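Local coordinates for possible adenyl cyclase-associated protein (Cryptosporidium parvum, PDB 2B0R) that probably binds and sequesters monomeric actin, as expected of a cyclase-associated protein, through a C-terminal domain of the parallel beta-helix type, at residues S70-S76 against K90-F95; F95-V100 against I115-I121. One frame throughout, in Å; residues are numbered along the deposited sequence.

Interactions 1 and 2 lie one after the other along strand 93-100 and share F95, with centres about 17 Å apart. Both join neighbouring coils of a parallel beta-helix within the same sheet, but they run in opposite directions across it: interaction 1 ties this strand to 74-81, interaction 2 to 112-116. Interaction 1 begins at a surface turn carrying exposed I71, has exposed K74 at the strand start, and relies mostly on backbone bonds, with valine and isoleucine contacts on its buried face. Interaction 2 lies nearer the centre of the chain; six of its touching residues are buried, and aligned cysteines and isoleucines pack inside, while the corner asparagines and D119 lie on the outer face.

Interaction 1. Residues S70-S76 against K90-F95; sequences SIKNKVS and KVNSIF
V75 lies beside I94, and S76 beside F95, where two parallel strands of neighbouring beta-helix coils meet; before them, the S70-N73 turn rests on the loop K90-N92. Segments 74-76 and 93-95 run with their axes only 14° from parallel. Between them V75 bonds through both its backbone N and its O: the N donates to S93 O at 3.3 Å, while F95 N gives V75 O a nearly straight bond of 2.8 Å. The ladder extends into the loop through N92 N, which donates to N73 O at 2.7 Å.

S70-N73 is a type I turn, closed by N73 N on S70 O. The N73 side chain also holds the turn: OD1 takes S70 N on a lone pair, in the carbonyl plane, 3.2 Å away, and ND2 turns to D50 O, just ahead of the neighbouring strand 51-55. From the turn, I71 O and N73 O both face CB of N92, and S70 O receives a CA-H contact from V91.

On the buried face V75 CG2 meets V91 CG1 at 4.0 Å, the two valines crossing at about a right angle. V75 CB also packs on I94 CG1, and I94 CG2 comes near V75 O. On the other face K74 CG passes S93 OG at 3.8 Å, its extended chain running on past N92. S76 OG stands at the edge of the F95 ring, near its plane and 4.0 Å from CD2. With CG anti to the backbone N (chi1 177°), F95 carries its ring outward from segment 70-76 toward E114 and V116 of strand 112-116.

Backbone hydrogen bonds thus set the register, while V75, V91 and I94 supply aliphatic contact on the buried face and K74, S93, S76 and F95 turn to the other.

Interaction 2. Residues F95-V100 against I115-I121; sequences FIENCV and IVNCDDI
I96 with I115, E97 with V116 and, beyond a corner, V100 with D119 are parallel bridges between successive coils of the beta-helix, broken where N98 and N117 take up left-handed backbone conformations. Before the corner V116 N donates to I96 O at 2.9 Å, and V116 O accepts N98 N; after it D119 N reaches C99 O at 3.0 Å. These three N-H groups point almost straight at the carbonyl oxygens.

Outside, V116 CG2 meets the F95 ring obliquely, 3.6 Å from CE1, and E97 CG comes near V116 O. The two corner asparagines lie side by side, pointing the same way, but their amide planes are 61° apart and the OD1 atoms of N98 and N117 are 4.1 Å apart. They are aligned from coil to coil, without the amide-to-amide bonds of an asparagine ladder. D119 has its carboxylate held from outside the two segments, OD1 in a salt bridge with R35 and OD2 bonded to N138 on the following coil.

Inside, C118 follows C99 one coil later with the same torsion, each SG beside its own backbone N (chi1 -69° for C99, -74° for C118). C118 SG thereby reaches the preceding coil, where C99 N makes a weak bond to it at 3.3 Å; it also touches CG2 of I96. Beyond the second corner, at D120, I121 also turns inward: its chi2 of -63° brings CD1 back to C99, 4.0 Å from C99 CB and 3.4 Å from C99 O.

Interaction 1. Residues S70-S76 against K90-F95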
loop_
_atom_site.group_PDB
_atom_site.type_symbol
_atom_site.label_atom_id
_atom_site.label_comp_id
_atom_site.label_asym_id
_atom_site.label_seq_id
_atom_site.Cartn_x
_atom_site.Cartn_y
_atom_site.Cartn_z
ATOM N N SER A 70 28.378 -9.873 -14.127
ATOM C CA SER A 70 28.244 -11.300 -13.814
ATOM C C SER A 70 27.359 -11.447 -12.573
ATOM O O SER A 70 26.863 -10.440 -12.038
ATOM C CB SER A 70 29.614 -11.893 -13.545
ATOM O OG SER A 70 30.208 -11.236 -12.436
ATOM N N ILE A 71 27.200 -12.684 -12.095
ATOM C CA ILE A 71 26.366 -12.966 -10.919
ATOM C C ILE A 71 26.896 -12.376 -9.606
ATOM O O ILE A 71 26.180 -12.343 -8.595
ATOM C CB ILE A 71 26.029 -14.474 -10.769
ATOM C CG1 ILE A 71 27.292 -15.291 -10.392
ATOM C CG2 ILE A 71 25.257 -15.006 -12.055
ATOM C CD1 ILE A 71 26.982 -16.696 -9.754
ATOM N N LYS A 72 28.137 -11.894 -9.630
ATOM C CA LYS A 72 28.754 -11.247 -8.461
ATOM C C LYS A 72 28.296 -9.805 -8.296
ATOM O O LYS A 72 28.535 -9.192 -7.258
ATOM C CB LYS A 72 30.283 -11.260 -8.579
ATOM C CG LYS A 72 30.900 -12.661 -8.652
ATOM C CD LYS A 72 32.417 -12.600 -8.773
ATOM C CE LYS A 72 32.966 -13.967 -9.110
ATOM N NZ LYS A 72 34.397 -14.022 -8.743
ATOM N N ASN A 73 27.657 -9.263 -9.326
ATOM C CA ASN A 73 27.326 -7.855 -9.374
ATOM C C ASN A 73 25.885 -7.536 -9.037
ATOM O O ASN A 73 24.977 -8.361 -9.215
ATOM C CB ASN A 73 27.636 -7.288 -10.764
ATOM C CG ASN A 73 29.113 -7.221 -11.051
ATOM O OD1 ASN A 73 29.608 -7.868 -11.978
ATOM N ND2 ASN A 73 29.829 -6.441 -10.258
ATOM N N LYS A 74 25.694 -6.314 -8.571
ATOM C CA LYS A 74 24.391 -5.746 -8.331
ATOM C C LYS A 74 24.188 -4.635 -9.353
ATOM O O LYS A 74 25.147 -4.155 -9.950
ATOM C CB LYS A 74 24.348 -5.195 -6.898
ATOM C CG LYS A 74 24.436 -6.290 -5.853
ATOM C CD LYS A 74 24.574 -5.777 -4.467
ATOM C CE LYS A 74 24.526 -6.958 -3.482
ATOM N NZ LYS A 74 24.902 -6.614 -2.061
ATOM N N VAL A 75 22.949 -4.233 -9.581
ATOM C CA VAL A 75 22.685 -3.073 -10.432
ATOM C C VAL A 75 21.715 -2.215 -9.643
ATOM O O VAL A 75 20.748 -2.735 -9.108
ATOM C CB VAL A 75 22.106 -3.500 -11.807
ATOM C CG1 VAL A 75 21.833 -2.288 -12.725
ATOM C CG2 VAL A 75 23.055 -4.469 -12.501
ATOM N N SER A 76 22.026 -0.931 -9.490
ATOM C CA SER A 76 21.114 0.042 -8.858
ATOM C C SER A 76 20.654 1.031 -9.912
ATOM O O SER A 76 21.478 1.687 -10.559
ATOM C CB SER A 76 21.794 0.815 -7.718
ATOM O OG SER A 76 21.853 0.066 -6.503
ATOM N N LYS A 90 22.870 -11.794 -16.510
ATOM C CA LYS A 90 22.364 -12.217 -15.220
ATOM C C LYS A 90 23.312 -11.672 -14.160
ATOM O O LYS A 90 24.540 -11.813 -14.252
ATOM C CB LYS A 90 22.257 -13.744 -15.138
ATOM C CG LYS A 90 21.418 -14.244 -13.981
ATOM C CD LYS A 90 21.026 -15.685 -14.160
ATOM C CE LYS A 90 20.459 -16.252 -12.886
ATOM N NZ LYS A 90 20.181 -17.733 -12.995
ATOM N N VAL A 91 22.721 -11.007 -13.183
ATOM C CA VAL A 91 23.449 -10.394 -12.087
ATOM C C VAL A 91 22.918 -10.957 -10.782
ATOM O O VAL A 91 21.943 -11.736 -10.767
ATOM C CB VAL A 91 23.251 -8.863 -12.099
ATOM C CG1 VAL A 91 24.013 -8.248 -13.247
ATOM C CG2 VAL A 91 21.778 -8.530 -12.250
ATOM N N ASN A 92 23.522 -10.544 -9.676
ATOM C CA ASN A 92 23.056 -11.010 -8.381
ATOM C C ASN A 92 21.613 -10.637 -8.089
ATOM O O ASN A 92 20.783 -11.490 -7.728
ATOM C CB ASN A 92 23.934 -10.482 -7.251
ATOM C CG ASN A 92 23.630 -11.163 -5.952
ATOM O OD1 ASN A 92 22.999 -10.595 -5.089
ATOM N ND2 ASN A 92 24.014 -12.409 -5.843
ATOM N N SER A 93 21.339 -9.349 -8.233
ATOM C CA SER A 93 20.081 -8.759 -7.858
ATOM C C SER A 93 20.055 -7.378 -8.456
ATOM O O SER A 93 21.088 -6.844 -8.861
ATOM C CB SER A 93 19.980 -8.657 -6.327
ATOM O OG SER A 93 20.975 -7.778 -5.810
ATOM N N ILE A 94 18.889 -6.781 -8.492
ATOM C CA ILE A 94 18.765 -5.460 -9.035
ATOM C C ILE A 94 17.899 -4.637 -8.086
ATOM O O ILE A 94 16.872 -5.119 -7.604
ATOM C CB ILE A 94 18.074 -5.493 -10.439
ATOM C CG1 ILE A 94 18.878 -6.338 -11.435
ATOM C CG2 ILE A 94 17.829 -4.057 -10.952
ATOM C CD1 ILE A 94 18.193 -6.510 -12.824
ATOM N N PHE A 95 18.303 -3.399 -7.850
ATOM C CA PHE A 95 17.551 -2.477 -7.014
ATOM C C PHE A 95 17.092 -1.285 -7.892
ATOM O O PHE A 95 17.925 -0.649 -8.543
ATOM C CB PHE A 95 18.432 -2.033 -5.809
ATOM C CG PHE A 95 17.775 -1.019 -4.898
ATOM C CD1 PHE A 95 16.631 -1.349 -4.159
ATOM C CD2 PHE A 95 18.309 0.267 -4.759
ATOM C CE1 PHE A 95 16.017 -0.416 -3.306
ATOM C CE2 PHE A 95 17.703 1.213 -3.892
ATOM C CZ PHE A 95 16.554 0.863 -3.168
#

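Interaction 2. Residues F95-V100 against I115-I121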
loop_
_atom_site.group_PDB
_atom_site.type_symbol
_atom_site.label_atom_id
_atom_site.label_comp_id
_atom_site.label_asym_id
_atom_site.label_seq_id
_atom_site.Cartn_x
_atom_site.Cartn_y
_atom_site.Cartn_z
ATOM N N PHE A 95 18.303 -3.399 -7.850
ATOM C CA PHE A 95 17.551 -2.477 -7.014
ATOM C C PHE A 95 17.092 -1.285 -7.892
ATOM O O PHE A 95 17.925 -0.649 -8.543
ATOM C CB PHE A 95 18.432 -2.033 -5.809
ATOM C CG PHE A 95 17.775 -1.019 -4.898
ATOM C CD1 PHE A 95 16.631 -1.349 -4.159
ATOM C CD2 PHE A 95 18.309 0.267 -4.759
ATOM C CE1 PHE A 95 16.017 -0.416 -3.306
ATOM C CE2 PHE A 95 17.703 1.213 -3.892
ATOM C CZ PHE A 95 16.554 0.863 -3.168
ATOM N N ILE A 96 15.780 -1.010 -7.931
ATOM C CA ILE A 96 15.237 0.094 -8.750
ATOM C C ILE A 96 14.463 1.060 -7.880
ATOM O O ILE A 96 13.464 0.695 -7.262
ATOM C CB ILE A 96 14.314 -0.402 -9.859
ATOM C CG1 ILE A 96 15.059 -1.343 -10.819
ATOM C CG2 ILE A 96 13.751 0.757 -10.627
ATOM C CD1 ILE A 96 14.117 -2.254 -11.626
ATOM N N GLU A 97 14.937 2.300 -7.806
ATOM C CA GLU A 97 14.276 3.310 -6.974
ATOM C C GLU A 97 13.966 4.614 -7.692
ATOM O O GLU A 97 14.781 5.123 -8.500
ATOM C CB GLU A 97 15.071 3.627 -5.723
ATOM C CG GLU A 97 14.233 4.480 -4.793
ATOM C CD GLU A 97 14.941 4.948 -3.561
ATOM O OE1 GLU A 97 16.159 4.683 -3.394
ATOM O OE2 GLU A 97 14.254 5.603 -2.742
ATOM N N ASN A 98 12.775 5.144 -7.389
ATOM C CA ASN A 98 12.385 6.470 -7.816
ATOM C C ASN A 98 12.465 6.593 -9.338
ATOM O O ASN A 98 13.185 7.434 -9.874
ATOM C CB ASN A 98 13.272 7.520 -7.112
ATOM C CG ASN A 98 12.778 8.938 -7.326
ATOM O OD1 ASN A 98 11.637 9.146 -7.733
ATOM N ND2 ASN A 98 13.646 9.923 -7.071
ATOM N N CYS A 99 11.753 5.733 -10.038
ATOM C CA CYS A 99 11.772 5.787 -11.472
ATOM C C CYS A 99 10.349 5.924 -11.971
ATOM O O CYS A 99 9.411 5.409 -11.333
ATOM C CB CYS A 99 12.476 4.554 -12.045
ATOM S SG CYS A 99 14.253 4.552 -11.711
ATOM N N VAL A 100 10.162 6.643 -13.081
ATOM C CA VAL A 100 8.819 6.962 -13.514
ATOM C C VAL A 100 8.631 6.778 -15.003
ATOM O O VAL A 100 9.376 7.306 -15.800
ATOM C CB VAL A 100 8.389 8.383 -13.062
ATOM C CG1 VAL A 100 6.910 8.648 -13.427
ATOM C CG2 VAL A 100 8.554 8.538 -11.539
ATOM N N ILE A 115 11.865 -3.164 -6.176
ATOM C CA ILE A 115 11.299 -1.941 -6.749
ATOM C C ILE A 115 10.732 -1.067 -5.622
ATOM O O ILE A 115 9.871 -1.491 -4.869
ATOM C CB ILE A 115 10.290 -2.258 -7.918
ATOM C CG1 ILE A 115 10.950 -3.238 -8.907
ATOM C CG2 ILE A 115 9.876 -0.983 -8.612
ATOM C CD1 ILE A 115 10.187 -3.546 -10.156
ATOM N N VAL A 116 11.265 0.130 -5.484
ATOM C CA VAL A 116 10.847 1.028 -4.398
ATOM C C VAL A 116 10.510 2.430 -4.894
ATOM O O VAL A 116 11.309 3.067 -5.617
ATOM C CB VAL A 116 11.946 1.202 -3.322
ATOM C CG1 VAL A 116 11.367 1.932 -2.104
ATOM C CG2 VAL A 116 12.493 -0.116 -2.915
ATOM N N ASN A 117 9.349 2.926 -4.474
ATOM C CA ASN A 117 8.929 4.293 -4.807
ATOM C C ASN A 117 8.984 4.528 -6.318
ATOM O O ASN A 117 9.633 5.489 -6.788
ATOM C CB ASN A 117 9.815 5.319 -4.082
ATOM C CG ASN A 117 9.138 6.656 -3.920
ATOM O OD1 ASN A 117 9.508 7.645 -4.569
ATOM N ND2 ASN A 117 8.134 6.705 -3.041
ATOM N N CYS A 118 8.340 3.647 -7.086
ATOM C CA CYS A 118 8.326 3.827 -8.514
ATOM C C CYS A 118 6.916 3.976 -9.047
ATOM O O CYS A 118 5.971 3.463 -8.457
ATOM C CB CYS A 118 9.022 2.661 -9.204
ATOM S SG CYS A 118 10.753 2.707 -9.030
ATOM N N ASP A 119 6.782 4.656 -10.181
ATOM C CA ASP A 119 5.488 4.801 -10.815
ATOM C C ASP A 119 5.607 4.524 -12.295
ATOM O O ASP A 119 6.610 4.873 -12.919
ATOM C CB ASP A 119 4.891 6.195 -10.552
ATOM C CG ASP A 119 4.524 6.405 -9.092
ATOM O OD1 ASP A 119 5.249 7.128 -8.366
ATOM O OD2 ASP A 119 3.514 5.803 -8.663
ATOM N N ASP A 120 4.583 3.863 -12.833
ATOM C CA ASP A 120 4.476 3.588 -14.246
ATOM C C ASP A 120 5.715 2.814 -14.741
ATOM O O ASP A 120 6.511 3.308 -15.531
ATOM C CB ASP A 120 4.236 4.915 -15.006
ATOM C CG ASP A 120 3.970 4.718 -16.502
ATOM O OD1 ASP A 120 3.287 3.735 -16.878
ATOM O OD2 ASP A 120 4.448 5.576 -17.297
ATOM N N ILE A 121 5.850 1.585 -14.277
ATOM C CA ILE A 121 7.063 0.796 -14.539
ATOM C C ILE A 121 6.727 -0.491 -15.273
ATOM O O ILE A 121 5.749 -1.162 -14.940
ATOM C CB ILE A 121 7.830 0.505 -13.220
ATOM C CG1 ILE A 121 8.203 1.826 -12.554
ATOM C CG2 ILE A 121 9.080 -0.310 -13.469
ATOM C CD1 ILE A 121 9.166 2.700 -13.418
#